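Local coordinates for protein 3,6-diketocamphane 1,6-monooxygenase (Pseudomonas putida, PDB 4UWM) that oxidises (1S,4S)-bornane-2,5-dione to a lactone with FMNH2 and molecular oxygen, a Baeyer-Villiger step in the breakdown of (-)-camphor, at residues L7-Y12 with V346-Y351; G169-L174 with H183-F188; G226-K231 with Y298-G303. All blocks are in the same frame, centred on the assembly; numbering follows the deposited sequence. Where two conformers were deposited one is given.

Interaction 1. Residues L7-Y12 with V346-Y351; sequences LIFHPY and VEAHDY. With FMN (flavin mononucleotide), chain C.
The imidazole of His10 meets the carboxylate of Glu347 nearly coplanar, the two planes 13° apart, with Glu347 CD, FMN C4A and a water that accepts from His10 N at the ring edge in its plane; over one face of it stands the hydroxyl of Tyr12. His10 CB lies on one face of the Tyr12 ring, offset toward its rim, while the Tyr12 and His349 planes are at 17°, centroids 5.4 Å apart, too displaced for a true stack. Phe9 presents its edge to Ala348, CD1 lying 3.6 Å from CB.

His10 ND1 donates to the syn lone pair of Glu347 OE1 over 2.7 Å, in the ring plane but bent, at 130° at the hydrogen. Through its other nitrogen, NE2, His10 donates to FMN N5 at 2.8 Å. Bent at chi2, Glu347 runs side by side with Ile8, Glu347 CD 3.4 Å from Ile8 CG2; Ser256 binds OE2.

Strands 4-9 and 343-347 pair in parallel within the luciferase-like barrel: Ile8 N to Val346 O and Ala348 N to Ile8 O, both 2.8 Å.

Gripped at ND1 by Glu347 and at NE2 by flavin N5, the imidazole is fixed in rotation, the carboxylate acting as a second-shell group that positions the FMN ligand His10.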
loop_
_atom_site.group_PDB
_atom_site.type_symbol
_atom_site.label_atom_id
_atom_site.label_comp_id
_atom_site.label_asym_id
_atom_site.label_seq_id
_atom_site.Cartn_x
_atom_site.Cartn_y
_atom_site.Cartn_z
ATOM N N LEU A 7 -15.844 12.407 4.889
ATOM C CA LEU A 7 -15.029 12.240 6.084
ATOM C C LEU A 7 -13.588 12.516 5.689
ATOM O O LEU A 7 -13.162 12.106 4.612
ATOM C CB LEU A 7 -15.204 10.817 6.620
ATOM C CG LEU A 7 -14.687 10.458 8.010
ATOM C CD1 LEU A 7 -15.466 11.178 9.123
ATOM C CD2 LEU A 7 -14.741 8.953 8.192
ATOM N N ILE A 8 -12.869 13.292 6.498
ATOM C CA ILE A 8 -11.434 13.425 6.325
ATOM C C ILE A 8 -10.703 12.841 7.549
ATOM O O ILE A 8 -10.977 13.204 8.690
ATOM C CB ILE A 8 -10.955 14.838 5.891
ATOM C CG1 ILE A 8 -9.428 14.825 5.637
ATOM C CG2 ILE A 8 -11.359 15.925 6.884
ATOM C CD1 ILE A 8 -8.909 15.984 4.823
ATOM N N PHE A 9 -9.801 11.907 7.275
ATOM C CA PHE A 9 -9.093 11.123 8.287
ATOM C C PHE A 9 -7.622 11.499 8.177
ATOM O O PHE A 9 -6.843 10.883 7.411
ATOM C CB PHE A 9 -9.320 9.651 7.978
ATOM C CG PHE A 9 -9.029 8.705 9.117
ATOM C CD1 PHE A 9 -9.849 8.656 10.243
ATOM C CD2 PHE A 9 -7.980 7.795 9.016
ATOM C CE1 PHE A 9 -9.583 7.742 11.267
ATOM C CE2 PHE A 9 -7.706 6.893 10.017
ATOM C CZ PHE A 9 -8.500 6.869 11.158
ATOM N N HIS A 10 -7.236 12.509 8.946
ATOM C CA HIS A 10 -5.861 12.998 8.921
ATOM C C HIS A 10 -4.721 12.020 9.215
ATOM O O HIS A 10 -3.703 12.066 8.519
ATOM C CB HIS A 10 -5.681 14.312 9.672
ATOM C CG HIS A 10 -5.998 15.495 8.833
ATOM N ND1 HIS A 10 -7.231 16.107 8.846
ATOM C CD2 HIS A 10 -5.263 16.145 7.899
ATOM C CE1 HIS A 10 -7.234 17.099 7.974
ATOM N NE2 HIS A 10 -6.053 17.143 7.387
ATOM N N PRO A 11 -4.833 11.186 10.245
ATOM C CA PRO A 11 -5.858 11.262 11.283
ATOM C C PRO A 11 -5.393 12.199 12.402
ATOM O O PRO A 11 -4.362 12.873 12.251
ATOM C CB PRO A 11 -5.903 9.838 11.796
ATOM C CG PRO A 11 -4.477 9.405 11.701
ATOM C CD PRO A 11 -3.966 10.012 10.411
ATOM N N TYR A 12 -6.154 12.272 13.494
ATOM C CA TYR A 12 -5.644 12.896 14.719
ATOM C C TYR A 12 -5.748 11.866 15.850
ATOM O O TYR A 12 -6.735 11.847 16.600
ATOM C CB TYR A 12 -6.427 14.174 15.080
ATOM C CG TYR A 12 -6.218 15.315 14.097
ATOM C CD1 TYR A 12 -4.978 15.954 14.006
ATOM C CD2 TYR A 12 -7.248 15.752 13.263
ATOM C CE1 TYR A 12 -4.767 16.987 13.103
ATOM C CE2 TYR A 12 -7.038 16.794 12.355
ATOM C CZ TYR A 12 -5.798 17.405 12.293
ATOM O OH TYR A 12 -5.546 18.439 11.417
ATOM N N VAL A 346 -16.110 16.199 6.920
ATOM C CA VAL A 346 -16.051 16.145 8.380
ATOM C C VAL A 346 -14.736 15.577 8.916
ATOM O O VAL A 346 -14.353 14.461 8.567
ATOM C CB VAL A 346 -17.243 15.342 8.943
ATOM C CG1 VAL A 346 -17.198 15.308 10.466
ATOM C CG2 VAL A 346 -18.549 15.952 8.437
ATOM N N GLU A 347 -14.064 16.341 9.771
ATOM C CA GLU A 347 -12.790 15.922 10.367
ATOM C C GLU A 347 -12.999 14.795 11.366
ATOM O O GLU A 347 -13.762 14.943 12.329
ATOM C CB GLU A 347 -12.106 17.092 11.068
ATOM C CG GLU A 347 -11.543 18.183 10.163
ATOM C CD GLU A 347 -10.208 17.828 9.501
ATOM O OE1 GLU A 347 -9.618 16.751 9.804
ATOM O OE2 GLU A 347 -9.760 18.638 8.662
ATOM N N ALA A 348 -12.324 13.666 11.145
ATOM C CA ALA A 348 -12.449 12.523 12.043
ATOM C C ALA A 348 -11.521 12.692 13.237
ATOM O O ALA A 348 -10.356 13.092 13.086
ATOM C CB ALA A 348 -12.168 11.211 11.312
ATOM N N HIS A 349 -12.040 12.419 14.434
ATOM C CA HIS A 349 -11.208 12.488 15.631
ATOM C C HIS A 349 -11.067 11.141 16.341
ATOM O O HIS A 349 -11.717 10.181 15.972
ATOM C CB HIS A 349 -11.708 13.597 16.562
ATOM C CG HIS A 349 -11.184 14.934 16.178
ATOM N ND1 HIS A 349 -9.963 15.402 16.610
ATOM C CD2 HIS A 349 -11.660 15.860 15.316
ATOM C CE1 HIS A 349 -9.738 16.591 16.080
ATOM N NE2 HIS A 349 -10.759 16.897 15.302
ATOM N N ASP A 350 -10.203 11.071 17.344
ATOM C CA ASP A 350 -9.881 9.791 17.959
ATOM C C ASP A 350 -10.981 9.335 18.934
ATOM O O ASP A 350 -10.866 9.542 20.148
ATOM C CB ASP A 350 -8.522 9.853 18.664
ATOM C CG ASP A 350 -8.042 8.492 19.134
ATOM O OD1 ASP A 350 -8.825 7.537 19.142
ATOM O OD2 ASP A 350 -6.871 8.389 19.497
ATOM N N TYR A 351 -12.007 8.705 18.368
ATOM C CA TYR A 351 -13.121 8.095 19.094
ATOM C C TYR A 351 -13.045 6.576 19.121
ATOM O O TYR A 351 -14.044 5.878 19.382
ATOM C CB TYR A 351 -14.432 8.508 18.442
ATOM C CG TYR A 351 -15.008 9.779 18.997
ATOM C CD1 TYR A 351 -15.791 9.766 20.162
ATOM C CD2 TYR A 351 -14.800 10.993 18.353
ATOM C CE1 TYR A 351 -16.338 10.941 20.668
ATOM C CE2 TYR A 351 -15.341 12.169 18.849
ATOM C CZ TYR A 351 -16.116 12.133 19.999
ATOM O OH TYR A 351 -16.637 13.304 20.476
HETATM N N1 FMN C . -2.830 19.281 2.979
HETATM C C2 FMN C . -3.318 18.142 2.408
HETATM O O2 FMN C . -2.875 17.772 1.300
HETATM N N3 FMN C . -4.273 17.390 2.986
HETATM C C4 FMN C . -4.813 17.708 4.169
HETATM O O4 FMN C . -5.697 16.975 4.659
HETATM C C4A FMN C . -4.338 18.935 4.870
HETATM N N5 FMN C . -4.829 19.320 6.070
HETATM C C5A FMN C . -4.384 20.440 6.692
HETATM C C6 FMN C . -4.918 20.810 7.930
HETATM C C7 FMN C . -4.473 21.959 8.585
HETATM C C7M FMN C . -5.062 22.340 9.920
HETATM C C8 FMN C . -3.415 22.796 7.947
HETATM C C8M FMN C . -2.897 24.044 8.607
HETATM C C9 FMN C . -2.882 22.430 6.714
HETATM C C9A FMN C . -3.324 21.285 6.055
HETATM N N10 FMN C . -2.788 20.910 4.794
HETATM C C10 FMN C . -3.280 19.728 4.181
HETATM C "C1'" FMN C . -1.730 21.716 4.157
HETATM C "C2'" FMN C . -2.295 22.693 3.137
HETATM O "O2'" FMN C . -3.199 21.981 2.295
HETATM C "C3'" FMN C . -1.180 23.304 2.293
HETATM O "O3'" FMN C . -0.778 24.541 2.897
HETATM C "C4'" FMN C . -1.641 23.513 0.849
HETATM O "O4'" FMN C . -1.591 22.273 0.129
HETATM C "C5'" FMN C . -0.841 24.576 0.105
HETATM O "O5'" FMN C . -1.597 25.773 0.233
HETATM P P FMN C . -1.345 27.089 -0.643
HETATM O O1P FMN C . -0.984 26.653 -2.027
HETATM O O2P FMN C . -2.699 27.726 -0.545
HETATM O O3P FMN C . -0.246 27.793 0.103
HETATM O O HOH W 1 -8.900 13.555 10.952
HETATM O O HOH W 2 -8.432 13.298 17.947
HETATM O O HOH W 3 -8.410 10.701 14.274
HETATM O O HOH W 4 -7.303 19.993 9.536
#

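Interaction 2. Residues G169-L174 with H183-F188; sequences GYPEEL and HKLADF
Among the polar contacts, one direct hydrogen bond crosses between the segments: Leu185 N donates to the syn lone pair of Glu173 OE1 over 2.9 Å, with 151° at the hydrogen. Glu173 gets there by folding over at chi2 (-84°), which brings its carboxylate across the backbone of 184-185; Lys184 CA lies 3.4 Å from the same OE1.

Water supplies the other polar links. One molecule donates to both Glu173 OE1 and His183 O, another to Glu173 OE2 and Leu185 O, so each carboxylate oxygen has a bridge to the facing backbone. A third joins Tyr170 OH to Ala186 O, the latter also bonded by Arg156.

Apolar packing gathers on Leu185, whose CB is directed toward 169-174. Its CD1 lies 4.1 Å from Pro171 CG and 4.2 Å from Tyr170 CE2, the tyrosine and leucine side chains arriving from opposite directions. Pro171 CD covers one face of the Tyr170 ring, offset toward the rim.

The contact joins the end of strand 167-170, half of a two-stranded antiparallel hairpin, to the loop leading on to strand 198-202. The second subunit adjoins both: its Gln114 bonds Glu172 O, and its Gln49 packs on Ala186. Chemically, the Leu185 amide and two waters share the charge of the Glu173 carboxylate, which probably keeps it well solvated.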
loop_
_atom_site.group_PDB
_atom_site.type_symbol
_atom_site.label_atom_id
_atom_site.label_comp_id
_atom_site.label_asym_id
_atom_site.label_seq_id
_atom_site.Cartn_x
_atom_site.Cartn_y
_atom_site.Cartn_z
ATOM N N GLY A 169 9.412 6.050 -17.857
ATOM C CA GLY A 169 8.848 5.888 -19.179
ATOM C C GLY A 169 7.812 4.802 -19.299
ATOM O O GLY A 169 7.379 4.228 -18.300
ATOM N N TYR A 170 7.370 4.551 -20.526
ATOM C CA TYR A 170 6.440 3.453 -20.782
ATOM C C TYR A 170 6.979 2.672 -21.983
ATOM O O TYR A 170 7.246 3.280 -23.014
ATOM C CB TYR A 170 5.015 3.956 -21.033
ATOM C CG TYR A 170 4.009 2.826 -21.033
ATOM C CD1 TYR A 170 3.478 2.311 -19.834
ATOM C CD2 TYR A 170 3.641 2.212 -22.224
ATOM C CE1 TYR A 170 2.574 1.244 -19.851
ATOM C CE2 TYR A 170 2.764 1.152 -22.247
ATOM C CZ TYR A 170 2.229 0.664 -21.073
ATOM O OH TYR A 170 1.349 -0.407 -21.170
ATOM N N PRO A 171 7.170 1.337 -21.840
ATOM C CA PRO A 171 7.874 0.574 -22.875
ATOM C C PRO A 171 7.007 0.182 -24.064
ATOM O O PRO A 171 5.773 0.162 -23.970
ATOM C CB PRO A 171 8.328 -0.690 -22.131
ATOM C CG PRO A 171 7.281 -0.893 -21.091
ATOM C CD PRO A 171 6.792 0.480 -20.694
ATOM N N GLU A 172 7.677 -0.107 -25.175
ATOM C CA GLU A 172 7.010 -0.670 -26.337
ATOM C C GLU A 172 6.761 -2.144 -26.062
ATOM O O GLU A 172 7.528 -2.783 -25.334
ATOM C CB GLU A 172 7.872 -0.484 -27.600
ATOM C CG GLU A 172 8.028 0.972 -28.038
ATOM C CD GLU A 172 9.030 1.171 -29.165
ATOM O OE1 GLU A 172 9.968 0.358 -29.302
ATOM O OE2 GLU A 172 8.892 2.162 -29.910
ATOM N N GLU A 173 5.676 -2.681 -26.619
ATOM C CA GLU A 173 5.423 -4.127 -26.558
ATOM C C GLU A 173 6.585 -4.878 -27.217
ATOM O O GLU A 173 7.182 -4.378 -28.173
ATOM C CB GLU A 173 4.124 -4.493 -27.293
ATOM C CG GLU A 173 2.883 -3.759 -26.833
ATOM C CD GLU A 173 2.221 -4.389 -25.610
ATOM O OE1 GLU A 173 2.735 -5.398 -25.102
ATOM O OE2 GLU A 173 1.175 -3.873 -25.157
ATOM N N LEU A 174 6.907 -6.069 -26.713
ATOM C CA LEU A 174 7.994 -6.872 -27.286
ATOM C C LEU A 174 7.592 -7.484 -28.635
ATOM O O LEU A 174 6.421 -7.784 -28.863
ATOM C CB LEU A 174 8.470 -7.952 -26.305
ATOM C CG LEU A 174 9.054 -7.494 -24.961
ATOM C CD1 LEU A 174 9.261 -8.662 -24.004
ATOM C CD2 LEU A 174 10.341 -6.694 -25.128
ATOM N N HIS A 183 1.126 -12.372 -23.273
ATOM C CA HIS A 183 2.487 -11.825 -23.362
ATOM C C HIS A 183 2.559 -10.315 -23.592
ATOM O O HIS A 183 3.638 -9.732 -23.509
ATOM C CB HIS A 183 3.315 -12.593 -24.396
ATOM C CG HIS A 183 3.588 -14.010 -24.002
ATOM N ND1 HIS A 183 3.176 -15.087 -24.759
ATOM C CD2 HIS A 183 4.206 -14.529 -22.913
ATOM C CE1 HIS A 183 3.545 -16.206 -24.163
ATOM N NE2 HIS A 183 4.170 -15.896 -23.040
ATOM N N LYS A 184 1.419 -9.696 -23.889
ATOM C CA LYS A 184 1.305 -8.243 -23.956
ATOM C C LYS A 184 1.579 -7.618 -22.574
ATOM O O LYS A 184 1.549 -8.303 -21.552
ATOM C CB LYS A 184 -0.101 -7.838 -24.424
ATOM C CG LYS A 184 -0.567 -8.439 -25.749
ATOM C CD LYS A 184 -0.035 -7.680 -26.962
ATOM C CE LYS A 184 -1.020 -7.708 -28.127
ATOM N NZ LYS A 184 -1.407 -9.082 -28.558
ATOM N N LEU A 185 1.816 -6.314 -22.538
ATOM C CA LEU A 185 2.005 -5.608 -21.260
ATOM C C LEU A 185 0.746 -5.612 -20.370
ATOM O O LEU A 185 -0.372 -5.521 -20.868
ATOM C CB LEU A 185 2.416 -4.167 -21.550
ATOM C CG LEU A 185 3.851 -4.056 -22.058
ATOM C CD1 LEU A 185 4.065 -2.753 -22.807
ATOM C CD2 LEU A 185 4.815 -4.178 -20.893
ATOM N N ALA A 186 0.940 -5.705 -19.050
ATOM C CA ALA A 186 -0.146 -5.484 -18.075
ATOM C C ALA A 186 -0.852 -4.147 -18.283
ATOM O O ALA A 186 -0.252 -3.169 -18.774
ATOM C CB ALA A 186 0.423 -5.529 -16.664
ATOM N N ASP A 187 -2.123 -4.092 -17.899
ATOM C CA ASP A 187 -2.851 -2.842 -17.934
ATOM C C ASP A 187 -3.206 -2.429 -16.508
ATOM O O ASP A 187 -4.161 -2.948 -15.951
ATOM C CB ASP A 187 -4.106 -3.005 -18.792
ATOM C CG ASP A 187 -4.913 -1.733 -18.924
ATOM O OD1 ASP A 187 -4.570 -0.669 -18.368
ATOM O OD2 ASP A 187 -5.929 -1.805 -19.618
ATOM N N PHE A 188 -2.428 -1.500 -15.936
ATOM C CA PHE A 188 -2.735 -0.920 -14.614
ATOM C C PHE A 188 -3.226 0.526 -14.706
ATOM O O PHE A 188 -2.921 1.344 -13.837
ATOM C CB PHE A 188 -1.538 -1.056 -13.648
ATOM C CG PHE A 188 -1.194 -2.478 -13.323
ATOM C CD1 PHE A 188 -2.132 -3.313 -12.695
ATOM C CD2 PHE A 188 0.066 -3.004 -13.651
ATOM C CE1 PHE A 188 -1.815 -4.632 -12.398
ATOM C CE2 PHE A 188 0.374 -4.325 -13.365
ATOM C CZ PHE A 188 -0.567 -5.138 -12.730
HETATM O O HOH W 5 2.125 -1.843 -18.710
HETATM O O HOH W 6 4.482 -7.170 -24.796
HETATM O O HOH W 7 -1.113 -4.542 -23.461
#

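Interaction 3. Residues G226-K231 with Y298-G303; sequences GLDALK and YAKDAG
Gly226 and Tyr298 bring the backbones closest, with 5.1 Å between their CA atoms, where the start of helix 227-244 meets the C-terminal end of the short helix 296-302. Gly226 occupies the N-cap position with a positive phi of 128°; a CB there would run into the carbonyl of the preceding residue and come within 3.5 Å of Asp301 OD2.

Asp301 reaches from the second helix to the start of the first. Its OD2 accepts from Leu227 N at 2.8 Å, by the syn lone pair and at a fairly straight 163°, while OD1 accepts a hydrogen bond from a water that itself accepts from Asp228 N. The carboxylate thus serves two successive amides of the first turn, one directly and one through water, and Leu227 crosses it, CG 3.6 Å from OD2. An alanine at this position would remove the carboxylate and is likely to leave Leu227 N without its acceptor and the bridging water without its link to the second helix.

Asp228 and Lys300 cross at about a right angle in a salt bridge, Lys300 NZ to Asp228 OD2 at 2.9 Å, again on the syn lone pair. Bends at chi2 and chi3 carry the lysine chain past the aspartate, its CE 3.4 Å from OD2. Deeper in, Tyr298 CE1 lies 3.7 Å from Gly226 N, and its hydroxyl bonds Phe224 O.

A carboxylate at the amide end of a helix would probably interact favourably with its dipole; Asp301 supplies one from some 70 residues on, tying together two outer helices of the luciferase-like TIM barrel.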
loop_
_atom_site.group_PDB
_atom_site.type_symbol
_atom_site.label_atom_id
_atom_site.label_comp_id
_atom_site.label_asym_id
_atom_site.label_seq_id
_atom_site.Cartn_x
_atom_site.Cartn_y
_atom_site.Cartn_z
ATOM N N GLY A 226 -12.248 30.692 7.936
ATOM C CA GLY A 226 -12.912 32.002 7.961
ATOM C C GLY A 226 -13.628 32.315 6.652
ATOM O O GLY A 226 -13.303 31.741 5.604
ATOM N N LEU A 227 -14.601 33.229 6.711
ATOM C CA LEU A 227 -15.450 33.558 5.557
ATOM C C LEU A 227 -14.681 34.181 4.392
ATOM O O LEU A 227 -14.943 33.865 3.230
ATOM C CB LEU A 227 -16.596 34.493 5.969
ATOM C CG LEU A 227 -17.665 34.024 6.962
ATOM C CD1 LEU A 227 -18.564 35.191 7.352
ATOM C CD2 LEU A 227 -18.492 32.884 6.387
ATOM N N ASP A 228 -13.738 35.066 4.706
ATOM C CA ASP A 228 -12.990 35.782 3.679
ATOM C C ASP A 228 -12.135 34.833 2.846
ATOM O O ASP A 228 -12.212 34.848 1.613
ATOM C CB ASP A 228 -12.129 36.895 4.292
ATOM C CG ASP A 228 -12.966 38.026 4.887
ATOM O OD1 ASP A 228 -14.086 38.287 4.389
ATOM O OD2 ASP A 228 -12.496 38.655 5.858
ATOM N N ALA A 229 -11.344 34.001 3.528
ATOM C CA ALA A 229 -10.496 33.008 2.859
ATOM C C ALA A 229 -11.331 32.056 2.026
ATOM O O ALA A 229 -10.938 31.716 0.913
ATOM C CB ALA A 229 -9.634 32.241 3.860
ATOM N N LEU A 230 -12.486 31.638 2.543
ATOM C CA LEU A 230 -13.321 30.717 1.794
ATOM C C LEU A 230 -13.773 31.358 0.483
ATOM O O LEU A 230 -13.731 30.738 -0.586
ATOM C CB LEU A 230 -14.509 30.217 2.628
ATOM C CG LEU A 230 -15.313 29.071 1.990
ATOM C CD1 LEU A 230 -14.429 27.864 1.676
ATOM C CD2 LEU A 230 -16.497 28.654 2.852
ATOM N N LYS A 231 -14.174 32.622 0.562
ATOM C CA LYS A 231 -14.581 33.348 -0.632
ATOM C C LYS A 231 -13.389 33.616 -1.548
ATOM O O LYS A 231 -13.488 33.415 -2.756
ATOM C CB LYS A 231 -15.325 34.634 -0.257
ATOM C CG LYS A 231 -16.731 34.377 0.275
ATOM C CD LYS A 231 -17.540 35.666 0.392
ATOM C CE LYS A 231 -17.046 36.536 1.535
ATOM N NZ LYS A 231 -17.471 37.950 1.355
ATOM N N TYR A 298 -11.162 33.635 11.909
ATOM C CA TYR A 298 -12.266 33.342 12.828
ATOM C C TYR A 298 -12.549 34.540 13.749
ATOM O O TYR A 298 -13.703 34.857 14.016
ATOM C CB TYR A 298 -11.960 32.123 13.702
ATOM C CG TYR A 298 -11.590 30.830 12.992
ATOM C CD1 TYR A 298 -12.325 30.357 11.900
ATOM C CD2 TYR A 298 -10.524 30.049 13.461
ATOM C CE1 TYR A 298 -11.982 29.157 11.280
ATOM C CE2 TYR A 298 -10.177 28.854 12.853
ATOM C CZ TYR A 298 -10.905 28.417 11.765
ATOM O OH TYR A 298 -10.545 27.231 11.180
ATOM N N ALA A 299 -11.481 35.172 14.238
ATOM C CA ALA A 299 -11.570 36.331 15.120
ATOM C C ALA A 299 -12.185 37.522 14.387
ATOM O O ALA A 299 -13.116 38.160 14.894
ATOM C CB ALA A 299 -10.198 36.687 15.665
ATOM N N LYS A 300 -11.671 37.796 13.188
ATOM C CA LYS A 300 -12.222 38.829 12.319
ATOM C C LYS A 300 -13.714 38.608 12.125
ATOM O O LYS A 300 -14.498 39.541 12.246
ATOM C CB LYS A 300 -11.510 38.845 10.963
ATOM C CG LYS A 300 -11.397 40.229 10.335
ATOM C CD LYS A 300 -11.861 40.248 8.884
ATOM C CE LYS A 300 -13.381 40.171 8.798
ATOM N NZ LYS A 300 -13.900 40.558 7.461
ATOM N N ASP A 301 -14.101 37.363 11.852
ATOM C CA ASP A 301 -15.499 37.013 11.584
ATOM C C ASP A 301 -16.439 37.305 12.746
ATOM O O ASP A 301 -17.548 37.782 12.531
ATOM C CB ASP A 301 -15.629 35.538 11.182
ATOM C CG ASP A 301 -15.220 35.280 9.737
ATOM O OD1 ASP A 301 -15.089 36.243 8.952
ATOM O OD2 ASP A 301 -15.040 34.102 9.379
ATOM N N ALA A 302 -16.003 37.004 13.966
ATOM C CA ALA A 302 -16.864 37.139 15.136
ATOM C C ALA A 302 -16.629 38.461 15.880
ATOM O O ALA A 302 -17.271 38.740 16.889
ATOM C CB ALA A 302 -16.688 35.949 16.065
ATOM N N GLY A 303 -15.694 39.257 15.372
ATOM C CA GLY A 303 -15.444 40.599 15.882
ATOM C C GLY A 303 -14.584 40.666 17.127
ATOM O O GLY A 303 -14.323 41.757 17.635
HETATM O O HOH W 8 -12.670 36.098 7.483
#

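Interaction 1 is the one that touches the flavin, through His10 and Ile8, while the other two lie farther out. Interaction 3 has its centre 23 Å from that of interaction 1, with nearest atoms about 9 Å apart; it still borders the cofactor region, as the side chain of Tyr298 is about 7 Å from FMN, and that of Asp228 about 4 Å from that of the FMN-binding Tyr205. Interaction 2 stands 40 Å from interaction 1 and 52 Å from interaction 3 between centres, across the chain's centre from the latter, beside the second subunit. Residues 7-12 and 346-351 bring the two ends of the barrel sequence together, and the other contacts fall between them, 169-188 preceding 226-303.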